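Thiamin pyrophosphokinase (Geobacillus thermodenitrificans, PDB 3K94) probably catalyses the transfer of a pyrophosphate group from ATP to thiamine, forming thiamine diphosphate, the active form of vitamin B1. Local coordinates at residues Y154-T165 with T196-M206. Sequence-based numbering, arbitrary orientation.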
ATOM      1  N   TYR B 154      -0.764   5.440 -12.840  1.00 19.61           N
ATOM      2  CA  TYR B 154      -1.912   4.627 -13.198  1.00 21.43           C
ATOM      3  C   TYR B 154      -1.516   3.169 -13.174  1.00 24.86           C
ATOM      4  O   TYR B 154      -0.490   2.785 -13.753  1.00 22.07           O
ATOM      5  CB  TYR B 154      -2.437   5.003 -14.579  1.00 21.61           C
ATOM      6  CG  TYR B 154      -3.008   6.393 -14.611  1.00 20.74           C
ATOM      7  CD1 TYR B 154      -4.275   6.648 -14.114  1.00 16.32           C
ATOM      8  CD2 TYR B 154      -2.276   7.457 -15.129  1.00 18.19           C
ATOM      9  CE1 TYR B 154      -4.800   7.922 -14.130  1.00 18.71           C
ATOM     10  CE2 TYR B 154      -2.794   8.726 -15.156  1.00 21.63           C
ATOM     11  CZ  TYR B 154      -4.056   8.960 -14.649  1.00 21.17           C
ATOM     12  OH  TYR B 154      -4.580  10.233 -14.664  1.00 23.39           O
ATOM     13  N   ILE B 155      -2.328   2.371 -12.490  1.00 21.63           N
ATOM     14  CA  ILE B 155      -2.112   0.940 -12.395  1.00 22.32           C
ATOM     15  C   ILE B 155      -3.389   0.195 -12.748  1.00 26.22           C
ATOM     16  O   ILE B 155      -4.435   0.453 -12.160  1.00 28.50           O
ATOM     17  CB  ILE B 155      -1.656   0.539 -10.991  1.00 23.22           C
ATOM     18  CG1 ILE B 155      -0.332   1.217 -10.667  1.00 24.40           C
ATOM     19  CG2 ILE B 155      -1.507  -0.979 -10.884  1.00 23.79           C
ATOM     20  CD1 ILE B 155       0.162   0.960  -9.260  1.00 28.28           C
ATOM     21  N   PRO B 156      -3.312  -0.725 -13.723  1.00 27.32           N
ATOM     22  CA  PRO B 156      -4.481  -1.524 -14.107  1.00 29.92           C
ATOM     23  C   PRO B 156      -4.845  -2.514 -12.999  1.00 28.51           C
ATOM     24  O   PRO B 156      -3.974  -3.197 -12.486  1.00 26.92           O
ATOM     25  CB  PRO B 156      -3.983  -2.293 -15.330  1.00 32.40           C
ATOM     26  CG  PRO B 156      -2.530  -2.460 -15.080  1.00 32.05           C
ATOM     27  CD  PRO B 156      -2.089  -1.179 -14.407  1.00 32.26           C
ATOM     28  N   VAL B 157      -6.115  -2.569 -12.625  1.00 26.44           N
ATOM     29  CA  VAL B 157      -6.584  -3.526 -11.635  1.00 24.11           C
ATOM     30  C   VAL B 157      -7.109  -4.776 -12.341  1.00 27.95           C
ATOM     31  O   VAL B 157      -6.821  -5.907 -11.942  1.00 33.41           O
ATOM     32  CB  VAL B 157      -7.690  -2.911 -10.748  1.00 28.50           C
ATOM     33  CG1 VAL B 157      -8.316  -3.966  -9.865  1.00 33.22           C
ATOM     34  CG2 VAL B 157      -7.123  -1.771  -9.908  1.00 27.50           C
ATOM     35  N   SER B 158      -7.883  -4.558 -13.397  1.00 26.87           N
ATOM     36  CA  SER B 158      -8.365  -5.641 -14.248  1.00 28.51           C
ATOM     37  C   SER B 158      -7.238  -6.151 -15.143  1.00 34.01           C
ATOM     38  O   SER B 158      -6.207  -5.488 -15.304  1.00 35.91           O
ATOM     39  CB  SER B 158      -9.504  -5.129 -15.112  1.00 24.49           C
ATOM     40  OG  SER B 158      -9.048  -4.012 -15.850  1.00 29.82           O
ATOM     41  N   GLU B 159      -7.439  -7.321 -15.740  1.00 34.68           N
ATOM     42  CA  GLU B 159      -6.414  -7.923 -16.584  1.00 38.53           C
ATOM     43  C   GLU B 159      -6.013  -7.000 -17.741  1.00 34.52           C
ATOM     44  O   GLU B 159      -4.843  -6.937 -18.133  1.00 31.93           O
ATOM     45  CB  GLU B 159      -6.877  -9.284 -17.108  1.00 46.18           C
ATOM     46  CG  GLU B 159      -5.756 -10.293 -17.212  1.00 59.02           C
ATOM     47  CD  GLU B 159      -4.945 -10.381 -15.927  1.00 69.87           C
ATOM     48  OE1 GLU B 159      -5.541 -10.247 -14.831  1.00 75.11           O
ATOM     49  OE2 GLU B 159      -3.715 -10.583 -16.010  1.00 70.87           O
ATOM     50  N   THR B 160      -6.982  -6.284 -18.292  1.00 30.06           N
ATOM     51  CA  THR B 160      -6.672  -5.318 -19.333  1.00 29.98           C
ATOM     52  C   THR B 160      -7.474  -4.045 -19.125  1.00 27.48           C
ATOM     53  O   THR B 160      -8.519  -4.052 -18.479  1.00 27.71           O
ATOM     54  CB  THR B 160      -6.918  -5.878 -20.759  1.00 41.28           C
ATOM     55  OG1 THR B 160      -8.310  -5.815 -21.076  1.00 40.01           O
ATOM     56  CG2 THR B 160      -6.446  -7.323 -20.872  1.00 43.83           C
ATOM     57  N   VAL B 161      -6.951  -2.949 -19.652  1.00 30.47           N
ATOM     58  CA  VAL B 161      -7.636  -1.665 -19.650  1.00 30.05           C
ATOM     59  C   VAL B 161      -7.534  -1.103 -21.059  1.00 33.50           C
ATOM     60  O   VAL B 161      -6.435  -0.841 -21.547  1.00 36.05           O
ATOM     61  CB  VAL B 161      -6.996  -0.686 -18.658  1.00 27.14           C
ATOM     62  CG1 VAL B 161      -7.443   0.744 -18.956  1.00 26.81           C
ATOM     63  CG2 VAL B 161      -7.337  -1.083 -17.210  1.00 23.95           C
ATOM     64  N   ALA B 162      -8.674  -0.937 -21.721  1.00 35.28           N
ATOM     65  CA  ALA B 162      -8.665  -0.568 -23.137  1.00 33.21           C
ATOM     66  C   ALA B 162      -8.827   0.921 -23.373  1.00 31.66           C
ATOM     67  O   ALA B 162      -9.416   1.638 -22.555  1.00 27.30           O
ATOM     68  CB  ALA B 162      -9.725  -1.348 -23.908  1.00 32.69           C
ATOM     69  N   GLU B 163      -8.287   1.353 -24.511  1.00 28.74           N
ATOM     70  CA  GLU B 163      -8.375   2.716 -25.010  1.00 29.02           C
ATOM     71  C   GLU B 163      -8.041   3.753 -23.950  1.00 28.92           C
ATOM     72  O   GLU B 163      -8.737   4.753 -23.798  1.00 31.16           O
ATOM     73  CB  GLU B 163      -9.750   2.989 -25.622  1.00 33.77           C
ATOM     74  CG  GLU B 163     -10.156   2.011 -26.716  1.00 42.07           C
ATOM     75  CD  GLU B 163     -11.560   2.285 -27.233  1.00 51.79           C
ATOM     76  OE1 GLU B 163     -11.889   3.470 -27.454  1.00 57.55           O
ATOM     77  OE2 GLU B 163     -12.338   1.325 -27.409  1.00 53.69           O
ATOM     78  N   PHE B 164      -6.963   3.512 -23.216  1.00 28.44           N
ATOM     79  CA  PHE B 164      -6.512   4.476 -22.236  1.00 21.56           C
ATOM     80  C   PHE B 164      -5.998   5.741 -22.938  1.00 26.14           C
ATOM     81  O   PHE B 164      -5.150   5.669 -23.821  1.00 24.05           O
ATOM     82  CB  PHE B 164      -5.443   3.859 -21.348  1.00 20.74           C
ATOM     83  CG  PHE B 164      -5.051   4.727 -20.212  1.00 25.84           C
ATOM     84  CD1 PHE B 164      -5.984   5.076 -19.245  1.00 26.68           C
ATOM     85  CD2 PHE B 164      -3.759   5.213 -20.103  1.00 26.43           C
ATOM     86  CE1 PHE B 164      -5.631   5.892 -18.190  1.00 25.21           C
ATOM     87  CE2 PHE B 164      -3.401   6.015 -19.039  1.00 26.11           C
ATOM     88  CZ  PHE B 164      -4.343   6.351 -18.077  1.00 23.23           C
ATOM     89  N   THR B 165      -6.523   6.900 -22.545  1.00 27.97           N
ATOM     90  CA  THR B 165      -6.182   8.157 -23.204  1.00 27.99           C
ATOM     91  C   THR B 165      -5.987   9.276 -22.191  1.00 24.84           C
ATOM     92  O   THR B 165      -6.806   9.459 -21.289  1.00 25.41           O
ATOM     93  CB  THR B 165      -7.277   8.564 -24.209  1.00 32.19           C
ATOM     94  OG1 THR B 165      -7.368   7.572 -25.238  1.00 34.40           O
ATOM     95  CG2 THR B 165      -6.979   9.937 -24.823  1.00 28.18           C
ATOM     96  N   THR B 196      -7.421  15.151 -18.505  1.00 21.68           N
ATOM     97  CA  THR B 196      -8.345  14.037 -18.387  1.00 24.23           C
ATOM     98  C   THR B 196      -7.624  12.699 -18.530  1.00 22.74           C
ATOM     99  O   THR B 196      -6.533  12.626 -19.116  1.00 22.36           O
ATOM    100  CB  THR B 196      -9.426  14.102 -19.483  1.00 27.75           C
ATOM    101  OG1 THR B 196      -8.796  14.165 -20.761  1.00 22.26           O
ATOM    102  CG2 THR B 196     -10.290  15.340 -19.319  1.00 29.94           C
ATOM    103  N   PHE B 197      -8.226  11.653 -17.974  1.00 18.36           N
ATOM    104  CA  PHE B 197      -7.904  10.286 -18.360  1.00 21.86           C
ATOM    105  C   PHE B 197      -9.196   9.588 -18.706  1.00 23.08           C
ATOM    106  O   PHE B 197     -10.228   9.897 -18.132  1.00 23.42           O
ATOM    107  CB  PHE B 197      -7.088   9.516 -17.295  1.00 21.47           C
ATOM    108  CG  PHE B 197      -7.784   9.323 -15.959  1.00 20.98           C
ATOM    109  CD1 PHE B 197      -7.790  10.337 -15.010  1.00 19.03           C
ATOM    110  CD2 PHE B 197      -8.365   8.102 -15.629  1.00 22.47           C
ATOM    111  CE1 PHE B 197      -8.404  10.159 -13.763  1.00 20.79           C
ATOM    112  CE2 PHE B 197      -8.986   7.898 -14.377  1.00 17.73           C
ATOM    113  CZ  PHE B 197      -9.005   8.936 -13.444  1.00 23.96           C
ATOM    114  N   SER B 198      -9.152   8.671 -19.662  1.00 22.69           N
ATOM    115  CA  SER B 198     -10.350   7.932 -20.023  1.00 25.36           C
ATOM    116  C   SER B 198      -9.974   6.555 -20.511  1.00 21.84           C
ATOM    117  O   SER B 198      -8.858   6.333 -20.974  1.00 26.53           O
ATOM    118  CB  SER B 198     -11.159   8.676 -21.099  1.00 28.85           C
ATOM    119  OG  SER B 198     -10.479   8.695 -22.349  1.00 33.83           O
ATOM    120  N   PHE B 199     -10.912   5.628 -20.413  1.00 20.67           N
ATOM    121  CA  PHE B 199     -10.703   4.278 -20.899  1.00 23.70           C
ATOM    122  C   PHE B 199     -12.065   3.666 -21.120  1.00 29.51           C
ATOM    123  O   PHE B 199     -13.033   4.084 -20.492  1.00 27.26           O
ATOM    124  CB  PHE B 199      -9.843   3.442 -19.928  1.00 26.82           C
ATOM    125  CG  PHE B 199     -10.370   3.387 -18.507  1.00 27.51           C
ATOM    126  CD1 PHE B 199     -10.159   4.447 -17.631  1.00 26.86           C
ATOM    127  CD2 PHE B 199     -11.048   2.264 -18.042  1.00 25.40           C
ATOM    128  CE1 PHE B 199     -10.634   4.402 -16.321  1.00 25.94           C
ATOM    129  CE2 PHE B 199     -11.520   2.200 -16.721  1.00 27.20           C
ATOM    130  CZ  PHE B 199     -11.317   3.272 -15.858  1.00 23.45           C
ATOM    131  N   SER B 200     -12.142   2.681 -22.008  1.00 33.83           N
ATOM    132  CA  SER B 200     -13.440   2.138 -22.410  1.00 35.41           C
ATOM    133  C   SER B 200     -13.741   0.798 -21.758  1.00 30.75           C
ATOM    134  O   SER B 200     -14.891   0.377 -21.701  1.00 31.90           O
ATOM    135  CB  SER B 200     -13.498   1.981 -23.933  1.00 33.43           C
ATOM    136  OG  SER B 200     -12.642   0.932 -24.344  1.00 32.79           O
ATOM    137  N   GLU B 201     -12.704   0.116 -21.286  1.00 30.56           N
ATOM    138  CA  GLU B 201     -12.881  -1.185 -20.650  1.00 36.47           C
ATOM    139  C   GLU B 201     -11.958  -1.365 -19.461  1.00 32.12           C
ATOM    140  O   GLU B 201     -10.839  -0.851 -19.455  1.00 26.49           O
ATOM    141  CB  GLU B 201     -12.606  -2.316 -21.636  1.00 44.22           C
ATOM    142  CG  GLU B 201     -13.627  -2.456 -22.731  1.00 57.55           C
ATOM    143  CD  GLU B 201     -13.376  -3.686 -23.573  1.00 65.62           C
ATOM    144  OE1 GLU B 201     -12.532  -4.516 -23.165  1.00 66.60           O
ATOM    145  OE2 GLU B 201     -14.020  -3.821 -24.637  1.00 68.96           O
ATOM    146  N   GLY B 202     -12.430  -2.117 -18.471  1.00 30.85           N
ATOM    147  CA  GLY B 202     -11.594  -2.532 -17.359  1.00 32.92           C
ATOM    148  C   GLY B 202     -11.714  -1.678 -16.109  1.00 31.34           C
ATOM    149  O   GLY B 202     -12.669  -0.916 -15.950  1.00 31.08           O
ATOM    150  N   ILE B 203     -10.730  -1.815 -15.223  1.00 27.56           N
ATOM    151  CA  ILE B 203     -10.741  -1.144 -13.930  1.00 24.47           C
ATOM    152  C   ILE B 203      -9.355  -0.607 -13.630  1.00 24.87           C
ATOM    153  O   ILE B 203      -8.377  -1.348 -13.672  1.00 27.58           O
ATOM    154  CB  ILE B 203     -11.133  -2.101 -12.795  1.00 24.92           C
ATOM    155  CG1 ILE B 203     -12.452  -2.808 -13.110  1.00 22.19           C
ATOM    156  CG2 ILE B 203     -11.237  -1.348 -11.463  1.00 23.55           C
ATOM    157  CD1 ILE B 203     -12.927  -3.678 -11.978  1.00 26.00           C
ATOM    158  N   LEU B 204      -9.266   0.673 -13.297  1.00 18.88           N
ATOM    159  CA  LEU B 204      -7.966   1.331 -13.240  1.00 21.92           C
ATOM    160  C   LEU B 204      -7.751   2.093 -11.946  1.00 25.75           C
ATOM    161  O   LEU B 204      -8.640   2.815 -11.480  1.00 25.41           O
ATOM    162  CB  LEU B 204      -7.827   2.293 -14.416  1.00 23.95           C
ATOM    163  CG  LEU B 204      -6.491   3.010 -14.575  1.00 24.86           C
ATOM    164  CD1 LEU B 204      -5.480   2.051 -15.189  1.00 21.43           C
ATOM    165  CD2 LEU B 204      -6.645   4.243 -15.452  1.00 23.06           C
HETATM  166  N   MSE B 205      -6.561   1.949 -11.377  1.00 21.56           N
HETATM  167  CA  MSE B 205      -6.216   2.666 -10.163  1.00 22.91           C
HETATM  168  C   MSE B 205      -5.389   3.899 -10.471  1.00 23.68           C
HETATM  169  O   MSE B 205      -4.434   3.832 -11.238  1.00 21.75           O
HETATM  170  CB  MSE B 205      -5.447   1.749  -9.207  1.00 23.82           C
HETATM  171  CG  MSE B 205      -4.967   2.454  -7.956  1.00 25.75           C
HETATM  172 SE   MSE B 205      -4.052   1.272  -6.669  1.00 39.97          SE
HETATM  173  CE  MSE B 205      -2.851   0.344  -7.883  1.00138.37           C
HETATM  174  N   MSE B 206      -5.754   5.031  -9.874  1.00 24.48           N
HETATM  175  CA  MSE B 206      -4.897   6.210  -9.943  1.00 21.64           C
HETATM  176  C   MSE B 206      -4.341   6.589  -8.581  1.00 21.53           C
HETATM  177  O   MSE B 206      -5.074   6.649  -7.603  1.00 19.18           O
HETATM  178  CB  MSE B 206      -5.622   7.418 -10.539  1.00 18.07           C
HETATM  179  CG  MSE B 206      -4.730   8.671 -10.560  1.00 20.17           C
HETATM  180 SE   MSE B 206      -5.545  10.292 -11.348  1.00 34.66          SE
HETATM  181  CE  MSE B 206      -7.161  10.430 -10.231  1.00 18.56           C
TER
HETATM  182  O   HOH W   1     -10.578   6.482 -24.145  1.00 38.28           O
HETATM  183  O   HOH W   2      -8.599  11.558 -21.628  1.00 29.72           O
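L204 touches two aromatic rings with one methyl, CD2, which lies 3.4 Å from F164 CE1 and 3.6 Å from Y154 CD1 beside the place where the rings meet, and its side chain crosses that of F164 at about a right angle. CG of F164 stands anti to the backbone N (chi1 -173°), which turns the ring back toward L204 and sets its CZ over one face of the neighbouring Y154 ring, toward the rim. Y154 in turn places CE1 above the centre of the F197 ring, the two planes inclined at 52°. M206, a selenomethionine, runs alongside Y154 with SE 4.7 Å from the ring centroid, an oblique Met-aromatic contact. On the opposite face of strands 151-156 and 204-209, the methyl CE of selenomethionine M205 curls tightly against I155, near F110 of the second subunit. The antiparallel backbones are joined there by a reciprocal pair of bonds, I155 N to M205 O and M205 N to I155 O. Next along the pair, S158 OG accepts from I203 N (2.8 Å) and donates to T160 O (2.7 Å), while I203 O takes both V157 N and S158 N. Farther on, T165 and S198 exchange backbone bonds in the second, three-stranded sheet. The aromatic cluster thus joins two sheets of the probable thiamine-binding domain through apolar packing, whereas the buried Y154 OH, lacking any polar partner in the model, probably pays a desolvation cost.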